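Local atomic coordinates of Exo-beta-1,3-glucanase (Streptomyces sp. SirexAA-E, PDB entry 4PEY), a protein that hydrolyses laminarin and laminarioligosaccharides from their non-reducing ends, releasing glucose and laminaribiose. Residues Y55-K60 with F73-A78; S111-A116 with P133-H138. The protein carries 1 engineered substitution. All blocks are in the same frame, centred on the assembly; numbering follows the deposited sequence. Where two conformers were deposited one is given.

In the fold
Contacts 1 and 2 stack parallel strands of successive coils in the first of the two beta-helices that family 55 enzymes carry, and their centres lie about 11 Å apart. Strand 75-79 of contact 1 is the direct neighbour of strand 110-113 of contact 2. Probable hydrogen bonds join them, from I77 N to S111 O at 2.9 Å and from E113 N to I77 O at 3.0 Å. Both sit near the sugar sites. The side chain of Y74 is about 8 Å from that of W402 and about 12 Å from a bound glucose. In contact 2 the side chain of P133 is about 8 Å from that of Q130. The side chain of F134 is about 11 Å from a bound glucose.

Contact 1. Residues Y55-K60 with F73-A78; sequences YALMFK and FYTSIA
L57 and I77 face each other as one rung of a parallel pair, strands 55-59 and 75-78 running 10° apart with axes 4.6 Å apart. Five backbone hydrogen bonds, from Y55 N to Y74 O at one end to F59 N to A78 O at the other, alternate between the strands. The side chains then divide between two faces. On the face of Y55, L57, T75 and I77, L57 carries CG beside its backbone N (chi1 -46°), and its CD1 crosses T75 CG2 at 3.8 Å. I77 instead has CG1 anti to the backbone N (chi1 -174°), and its chain runs forward to F59, where CD1 lies 3.6 Å from ring atom CE1. The edge of the same ring meets A78 O in plane, CD1 to O being 3.8 Å, and F27 stacks on the ring while F89 and Y64 meet it edge-to-face. On the other face, M58 SD packs 3.9 Å from A78 CB, and S76 OG lies between the backbone N and carbonyl carbon, 3.3 Å from A56 CB. A water 2.7 Å from S76 OG donates to L57 O at 3.2 Å. That carbonyl thus receives the water, A78 N along its axis and a CA-H contact from I77. The hydroxyl of Y55 leads away to K44 on helix 34-45, which also covers T75 and F59. This is the stacking of neighbouring coils in a parallel beta-helix. Its chemistry implies that backbone bonds fix the register, while L57, T75, I77 and F59 pack one face and the other mixes M58-A78 packing with a hydroxyl whose water reaches L57 O.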
ATOM      1  N   TYR A  55     -16.829   0.216   5.316  1.00 12.12           N
ATOM      2  CA  TYR A  55     -17.510   1.501   5.142  1.00 13.51           C
ATOM      3  C   TYR A  55     -16.745   2.456   4.256  1.00 12.09           C
ATOM      4  O   TYR A  55     -15.526   2.612   4.421  1.00 12.13           O
ATOM      5  CB  TYR A  55     -17.731   2.200   6.488  1.00 14.93           C
ATOM      6  CG  TYR A  55     -18.581   1.446   7.467  1.00 16.86           C
ATOM      7  CD1 TYR A  55     -18.008   0.550   8.360  1.00 17.08           C
ATOM      8  CD2 TYR A  55     -19.951   1.645   7.519  1.00 19.67           C
ATOM      9  CE1 TYR A  55     -18.776  -0.137   9.264  1.00 19.82           C
ATOM     10  CE2 TYR A  55     -20.731   0.963   8.426  1.00 22.32           C
ATOM     11  CZ  TYR A  55     -20.137   0.076   9.295  1.00 23.53           C
ATOM     12  OH  TYR A  55     -20.910  -0.609  10.204  1.00 28.55           O
ATOM     13  N   ALA A  56     -17.465   3.134   3.358  1.00 11.44           N
ATOM     14  CA  ALA A  56     -16.900   4.273   2.635  1.00 10.18           C
ATOM     15  C   ALA A  56     -17.677   5.523   3.007  1.00 13.22           C
ATOM     16  O   ALA A  56     -18.908   5.533   2.937  1.00 14.94           O
ATOM     17  CB  ALA A  56     -16.935   4.055   1.122  1.00 12.11           C
ATOM     18  N   LEU A  57     -16.955   6.563   3.419  1.00 12.19           N
ATOM     19  CA  LEU A  57     -17.546   7.860   3.746  1.00 12.81           C
ATOM     20  C   LEU A  57     -17.207   8.816   2.608  1.00 13.48           C
ATOM     21  O   LEU A  57     -16.033   9.076   2.336  1.00 14.22           O
ATOM     22  CB  LEU A  57     -17.015   8.398   5.079  1.00 13.05           C
ATOM     23  CG  LEU A  57     -16.979   7.400   6.244  1.00 12.28           C
ATOM     24  CD1 LEU A  57     -16.318   8.024   7.468  1.00 14.03           C
ATOM     25  CD2 LEU A  57     -18.384   6.894   6.566  1.00 14.67           C
ATOM     26  N   MET A  58     -18.229   9.327   1.931  1.00 13.13           N
ATOM     27  CA  MET A  58     -18.035  10.160   0.748  0.65 12.11           C
ATOM     28  C   MET A  58     -18.683  11.518   0.943  1.00 14.72           C
ATOM     29  O   MET A  58     -19.844  11.596   1.327  1.00 16.83           O
ATOM     30  CB  MET A  58     -18.621   9.473  -0.489  0.65 12.73           C
ATOM     31  CG  MET A  58     -17.829   8.265  -0.956  0.65 13.56           C
ATOM     32  SD  MET A  58     -16.299   8.791  -1.739  0.65 15.04           S
ATOM     33  CE  MET A  58     -15.706   7.253  -2.430  0.65 13.99           C
ATOM     34  N   PHE A  59     -17.938  12.578   0.665  1.00 13.38           N
ATOM     35  CA  PHE A  59     -18.430  13.928   0.899  1.00 14.04           C
ATOM     36  C   PHE A  59     -18.562  14.724  -0.394  1.00 14.12           C
ATOM     37  O   PHE A  59     -17.581  14.915  -1.120  1.00 14.41           O
ATOM     38  CB  PHE A  59     -17.497  14.651   1.879  1.00 14.32           C
ATOM     39  CG  PHE A  59     -17.573  14.120   3.287  1.00 14.24           C
ATOM     40  CD1 PHE A  59     -16.996  12.901   3.627  1.00 14.79           C
ATOM     41  CD2 PHE A  59     -18.230  14.842   4.272  1.00 15.16           C
ATOM     42  CE1 PHE A  59     -17.084  12.413   4.924  1.00 14.02           C
ATOM     43  CE2 PHE A  59     -18.314  14.367   5.561  1.00 15.59           C
ATOM     44  CZ  PHE A  59     -17.745  13.148   5.891  1.00 14.80           C
ATOM     45  N   LYS A  60     -19.782  15.181  -0.678  1.00 15.61           N
ATOM     46  CA  LYS A  60     -20.036  16.005  -1.861  0.89 15.06           C
ATOM     47  C   LYS A  60     -19.298  17.337  -1.749  1.00 15.31           C
ATOM     48  O   LYS A  60     -19.024  17.816  -0.639  1.00 15.33           O
ATOM     49  CB  LYS A  60     -21.536  16.250  -2.049  0.89 17.60           C
ATOM     50  CG  LYS A  60     -22.355  14.989  -2.244  0.89 20.02           C
ATOM     51  CD  LYS A  60     -23.783  15.316  -2.665  0.89 22.28           C
ATOM     52  CE  LYS A  60     -24.542  14.051  -3.016  0.89 27.40           C
ATOM     53  NZ  LYS A  60     -25.891  14.344  -3.582  0.89 30.39           N
ATOM     54  N   PHE A  73     -10.846   0.997  11.526  1.00 11.08           N
ATOM     55  CA  PHE A  73     -10.530  -0.049  10.559  1.00 10.42           C
ATOM     56  C   PHE A  73     -11.535  -0.076   9.408  1.00 13.75           C
ATOM     57  O   PHE A  73     -12.708   0.245   9.596  1.00 13.10           O
ATOM     58  CB  PHE A  73     -10.500  -1.425  11.233  1.00 11.62           C
ATOM     59  CG  PHE A  73      -9.278  -1.663  12.079  1.00 11.99           C
ATOM     60  CD1 PHE A  73      -9.290  -1.387  13.442  1.00 11.78           C
ATOM     61  CD2 PHE A  73      -8.104  -2.139  11.498  1.00 12.59           C
ATOM     62  CE1 PHE A  73      -8.157  -1.605  14.217  1.00 12.09           C
ATOM     63  CE2 PHE A  73      -6.971  -2.359  12.261  1.00 12.21           C
ATOM     64  CZ  PHE A  73      -6.993  -2.091  13.623  1.00 12.19           C
ATOM     65  N   TYR A  74     -11.050  -0.464   8.228  1.00 12.94           N
ATOM     66  CA  TYR A  74     -11.879  -0.695   7.037  1.00 11.34           C
ATOM     67  C   TYR A  74     -12.829   0.459   6.750  1.00 13.19           C
ATOM     68  O   TYR A  74     -13.983   0.260   6.369  1.00 12.80           O
ATOM     69  CB  TYR A  74     -12.678  -1.995   7.173  1.00 11.99           C
ATOM     70  CG  TYR A  74     -11.846  -3.197   7.550  1.00 12.25           C
ATOM     71  CD1 TYR A  74     -10.964  -3.782   6.641  1.00 12.16           C
ATOM     72  CD2 TYR A  74     -11.940  -3.751   8.822  1.00 13.83           C
ATOM     73  CE1 TYR A  74     -10.202  -4.895   6.993  1.00 12.95           C
ATOM     74  CE2 TYR A  74     -11.180  -4.851   9.185  1.00 12.32           C
ATOM     75  CZ  TYR A  74     -10.318  -5.422   8.267  1.00 11.89           C
ATOM     76  OH  TYR A  74      -9.576  -6.515   8.650  1.00 14.05           O
ATOM     77  N   THR A  75     -12.312   1.671   6.909  1.00 11.86           N
ATOM     78  CA  THR A  75     -13.069   2.874   6.627  1.00 11.47           C
ATOM     79  C   THR A  75     -12.273   3.726   5.645  1.00 11.77           C
ATOM     80  O   THR A  75     -11.118   4.054   5.911  1.00 12.79           O
ATOM     81  CB  THR A  75     -13.360   3.671   7.921  1.00 11.80           C
ATOM     82  OG1 THR A  75     -14.078   2.837   8.843  1.00 12.93           O
ATOM     83  CG2 THR A  75     -14.194   4.884   7.619  1.00 13.35           C
ATOM     84  N   SER A  76     -12.876   4.054   4.501  1.00 11.07           N
ATOM     85  CA  SER A  76     -12.298   5.034   3.591  1.00 10.43           C
ATOM     86  C   SER A  76     -13.056   6.342   3.739  1.00 11.98           C
ATOM     87  O   SER A  76     -14.263   6.342   4.004  1.00 12.72           O
ATOM     88  CB  SER A  76     -12.353   4.562   2.131  1.00 11.35           C
ATOM     89  OG  SER A  76     -13.687   4.335   1.707  1.00 12.36           O
ATOM     90  N   ILE A  77     -12.354   7.459   3.577  1.00 11.59           N
ATOM     91  CA  ILE A  77     -13.033   8.751   3.554  1.00 11.80           C
ATOM     92  C   ILE A  77     -12.492   9.551   2.383  1.00 11.67           C
ATOM     93  O   ILE A  77     -11.293   9.528   2.105  1.00 12.20           O
ATOM     94  CB  ILE A  77     -12.872   9.522   4.896  1.00 11.88           C
ATOM     95  CG1 ILE A  77     -13.713  10.802   4.888  1.00 12.92           C
ATOM     96  CG2 ILE A  77     -11.405   9.813   5.210  1.00 12.32           C
ATOM     97  CD1 ILE A  77     -13.877  11.412   6.265  1.00 14.08           C
ATOM     98  N   ALA A  78     -13.382  10.215   1.661  1.00 10.88           N
ATOM     99  CA  ALA A  78     -12.962  10.963   0.485  1.00 11.43           C
ATOM    100  C   ALA A  78     -13.938  12.064   0.112  1.00 11.80           C
ATOM    101  O   ALA A  78     -15.126  12.010   0.447  1.00 12.84           O
ATOM    102  CB  ALA A  78     -12.773  10.017  -0.709  1.00 12.79           C
TER
HETATM  103  O   HOH W   1     -14.500   6.760   0.778  1.00 15.64           O

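Contact 2. Residues S111-A116 with P133-H138; sequences SAENLA and PFRRMH
E113 lays its extended side chain obliquely over R135, OE2 reaching 4.0 Å from CD while the charged groups of the two stay apart; its OE1 forms a salt bridge with K222. Beside them N114 and R136 run side by side, both with CG anti to the backbone N (chi1 -161° and -157°). N114 OD1 meets the guanidinium edge of R136, but the bond from NE is weak at 3.4 Å and rests on one of two deposited conformers. On the other face A112 CB is 4.1 Å from F134 CD1, and M137 folds back through two bends until CE is 3.9 Å from L115 CB. Its SD also takes a weak hydrogen bond from L115 N. At the far end H138 CB packs 4.0 Å from A116 CB. Strong backbone bonds flank this stretch: R135 N to A112 O at 3.0 Å and H138 N to L115 O at 2.9 Å. Between them N114 and R136 both adopt left-handed helical backbone angles, making matching corners in consecutive coils of the parallel beta-helix. Replacing E113 with an alanine would probably leave K222 without its salt-bridge mate and uncover the aliphatic part of R135. Further out, D370 pairs with R135 NE, R136 NH1 bonds the carbonyl of L82, and the carbonyls of G79 and G81 hold N114 ND2. D85 and D164 grip the two ring nitrogens of H138.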
ATOM      1  N   SER A 111      -8.241   4.720   4.658  1.00 11.17           N
ATOM      2  CA  SER A 111      -7.715   5.648   3.658  1.00 10.77           C
ATOM      3  C   SER A 111      -8.373   7.013   3.679  1.00 11.24           C
ATOM      4  O   SER A 111      -9.528   7.147   4.080  1.00 12.02           O
ATOM      5  CB  SER A 111      -7.864   5.051   2.252  1.00 11.18           C
ATOM      6  OG  SER A 111      -9.234   4.868   1.929  1.00 12.98           O
ATOM      7  N   ALA A 112      -7.622   8.014   3.220  1.00  9.60           N
ATOM      8  CA  ALA A 112      -8.130   9.378   3.021  1.00 10.08           C
ATOM      9  C   ALA A 112      -7.721   9.857   1.643  1.00 10.76           C
ATOM     10  O   ALA A 112      -6.570   9.675   1.250  1.00 11.94           O
ATOM     11  CB  ALA A 112      -7.591  10.332   4.086  1.00 12.16           C
ATOM     12  N   GLU A 113      -8.653  10.466   0.916  1.00 11.30           N
ATOM     13  CA  GLU A 113      -8.364  10.957  -0.429  1.00 11.32           C
ATOM     14  C   GLU A 113      -9.202  12.177  -0.821  1.00 11.29           C
ATOM     15  O   GLU A 113     -10.380  12.269  -0.493  1.00 11.92           O
ATOM     16  CB  GLU A 113      -8.578   9.822  -1.447  1.00 11.50           C
ATOM     17  CG  GLU A 113      -8.234  10.159  -2.897  1.00 12.66           C
ATOM     18  CD  GLU A 113      -8.217   8.929  -3.793  1.00 12.06           C
ATOM     19  OE1 GLU A 113      -9.018   7.988  -3.558  1.00 13.28           O
ATOM     20  OE2 GLU A 113      -7.395   8.894  -4.737  1.00 14.82           O
ATOM     21  N   ASN A 114      -8.579  13.114  -1.528  1.00 10.84           N
ATOM     22  CA  ASN A 114      -9.322  14.153  -2.258  1.00 11.06           C
ATOM     23  C   ASN A 114     -10.131  15.089  -1.358  1.00 11.57           C
ATOM     24  O   ASN A 114     -11.284  15.428  -1.654  1.00 12.90           O
ATOM     25  CB  ASN A 114     -10.238  13.494  -3.307  1.00 12.36           C
ATOM     26  CG  ASN A 114     -10.688  14.468  -4.392  1.00 12.31           C
ATOM     27  OD1 ASN A 114      -9.971  15.411  -4.729  1.00 12.41           O
ATOM     28  ND2 ASN A 114     -11.878  14.236  -4.949  1.00 13.38           N
ATOM     29  N   LEU A 115      -9.498  15.516  -0.271  1.00 12.31           N
ATOM     30  CA  LEU A 115     -10.079  16.475   0.664  1.00 10.90           C
ATOM     31  C   LEU A 115      -9.087  17.577   0.987  1.00 12.34           C
ATOM     32  O   LEU A 115      -7.871  17.346   0.992  1.00 13.27           O
ATOM     33  CB  LEU A 115     -10.494  15.793   1.974  1.00 12.25           C
ATOM     34  CG  LEU A 115     -11.621  14.765   1.939  1.00 12.50           C
ATOM     35  CD1 LEU A 115     -11.577  13.903   3.182  1.00 16.02           C
ATOM     36  CD2 LEU A 115     -12.962  15.468   1.830  1.00 13.88           C
ATOM     37  N   ALA A 116      -9.609  18.765   1.287  1.00 12.71           N
ATOM     38  CA  ALA A 116      -8.803  19.820   1.899  1.00 12.57           C
ATOM     39  C   ALA A 116      -9.154  19.903   3.386  1.00 12.60           C
ATOM     40  O   ALA A 116     -10.336  19.851   3.754  1.00 14.22           O
ATOM     41  CB  ALA A 116      -9.031  21.162   1.210  1.00 14.74           C
ATOM     42  N   PRO A 133      -3.324   4.634   3.071  1.00 10.15           N
ATOM     43  CA  PRO A 133      -2.893   5.691   2.151  1.00 10.26           C
ATOM     44  C   PRO A 133      -3.557   7.049   2.364  1.00 11.32           C
ATOM     45  O   PRO A 133      -4.716   7.155   2.768  1.00 11.72           O
ATOM     46  CB  PRO A 133      -3.275   5.126   0.776  1.00 10.64           C
ATOM     47  CG  PRO A 133      -4.428   4.207   1.065  1.00 10.20           C
ATOM     48  CD  PRO A 133      -4.057   3.559   2.371  1.00 10.98           C
ATOM     49  N   PHE A 134      -2.787   8.082   2.043  1.00 10.44           N
ATOM     50  CA  PHE A 134      -3.158   9.482   2.187  1.00 12.11           C
ATOM     51  C   PHE A 134      -2.844  10.105   0.820  1.00 11.31           C
ATOM     52  O   PHE A 134      -1.677  10.388   0.516  1.00 11.33           O
ATOM     53  CB  PHE A 134      -2.341  10.091   3.336  1.00 10.62           C
ATOM     54  CG  PHE A 134      -2.823  11.427   3.859  1.00 11.41           C
ATOM     55  CD1 PHE A 134      -3.767  11.492   4.875  1.00 12.34           C
ATOM     56  CD2 PHE A 134      -2.244  12.613   3.416  1.00 12.10           C
ATOM     57  CE1 PHE A 134      -4.180  12.716   5.405  1.00 12.58           C
ATOM     58  CE2 PHE A 134      -2.642  13.841   3.950  1.00 12.47           C
ATOM     59  CZ  PHE A 134      -3.620  13.887   4.939  1.00 14.56           C
ATOM     60  N   ARG A 135      -3.869  10.256  -0.023  1.00 11.41           N
ATOM     61  CA  ARG A 135      -3.695  10.677  -1.422  1.00 11.23           C
ATOM     62  C   ARG A 135      -4.482  11.925  -1.788  1.00 10.80           C
ATOM     63  O   ARG A 135      -5.611  12.091  -1.345  1.00 11.13           O
ATOM     64  CB  ARG A 135      -4.147   9.576  -2.387  1.00 11.38           C
ATOM     65  CG  ARG A 135      -3.327   8.302  -2.397  1.00 10.87           C
ATOM     66  CD  ARG A 135      -3.949   7.298  -3.375  1.00 11.08           C
ATOM     67  NE  ARG A 135      -3.253   6.009  -3.387  1.00 11.12           N
ATOM     68  CZ  ARG A 135      -2.199   5.714  -4.142  1.00 10.53           C
ATOM     69  NH1 ARG A 135      -1.682   6.624  -4.968  1.00 11.10           N
ATOM     70  NH2 ARG A 135      -1.650   4.503  -4.053  1.00 10.57           N
ATOM     71  N   ARG A 136      -3.901  12.779  -2.625  1.00 10.94           N
ATOM     72  CA  ARG A 136      -4.630  13.920  -3.188  0.51 11.57           C
ATOM     73  C   ARG A 136      -5.277  14.744  -2.074  1.00 11.87           C
ATOM     74  O   ARG A 136      -6.432  15.157  -2.174  1.00 12.49           O
ATOM     75  CB  ARG A 136      -5.687  13.438  -4.203  0.51 15.12           C
ATOM     76  CG  ARG A 136      -6.115  14.468  -5.247  0.51 16.77           C
ATOM     77  CD  ARG A 136      -7.246  13.917  -6.130  0.51 14.01           C
ATOM     78  NE  ARG A 136      -7.695  14.870  -7.147  0.51 14.29           N
ATOM     79  CZ  ARG A 136      -7.128  15.007  -8.339  0.51 15.75           C
ATOM     80  NH1 ARG A 136      -7.601  15.895  -9.206  0.51 19.42           N
ATOM     81  NH2 ARG A 136      -6.088  14.254  -8.665  0.51 17.06           N
ATOM     82  N   MET A 137      -4.514  14.984  -1.011  1.00 10.80           N
ATOM     83  CA  MET A 137      -4.990  15.759   0.129  1.00 10.67           C
ATOM     84  C   MET A 137      -4.362  17.143   0.134  1.00 10.90           C
ATOM     85  O   MET A 137      -3.197  17.303  -0.243  1.00 13.36           O
ATOM     86  CB  MET A 137      -4.655  15.041   1.446  1.00 12.39           C
ATOM     87  CG  MET A 137      -5.294  13.663   1.579  1.00 12.03           C
ATOM     88  SD  MET A 137      -7.089  13.693   1.807  1.00 11.54           S
ATOM     89  CE  MET A 137      -7.230  14.360   3.467  1.00 12.67           C
ATOM     90  N   HIS A 138      -5.115  18.138   0.600  1.00 11.44           N
ATOM     91  CA  HIS A 138      -4.547  19.454   0.860  1.00 11.46           C
ATOM     92  C   HIS A 138      -4.697  19.778   2.335  1.00 12.93           C
ATOM     93  O   HIS A 138      -5.801  20.066   2.792  1.00 13.25           O
ATOM     94  CB  HIS A 138      -5.216  20.554   0.028  1.00 11.66           C
ATOM     95  CG  HIS A 138      -4.578  21.899   0.208  1.00 11.66           C
ATOM     96  ND1 HIS A 138      -5.231  23.083  -0.068  1.00 13.98           N
ATOM     97  CD2 HIS A 138      -3.350  22.244   0.664  1.00 13.01           C
ATOM     98  CE1 HIS A 138      -4.422  24.099   0.189  1.00 14.81           C
ATOM     99  NE2 HIS A 138      -3.278  23.615   0.645  1.00 14.46           N
TER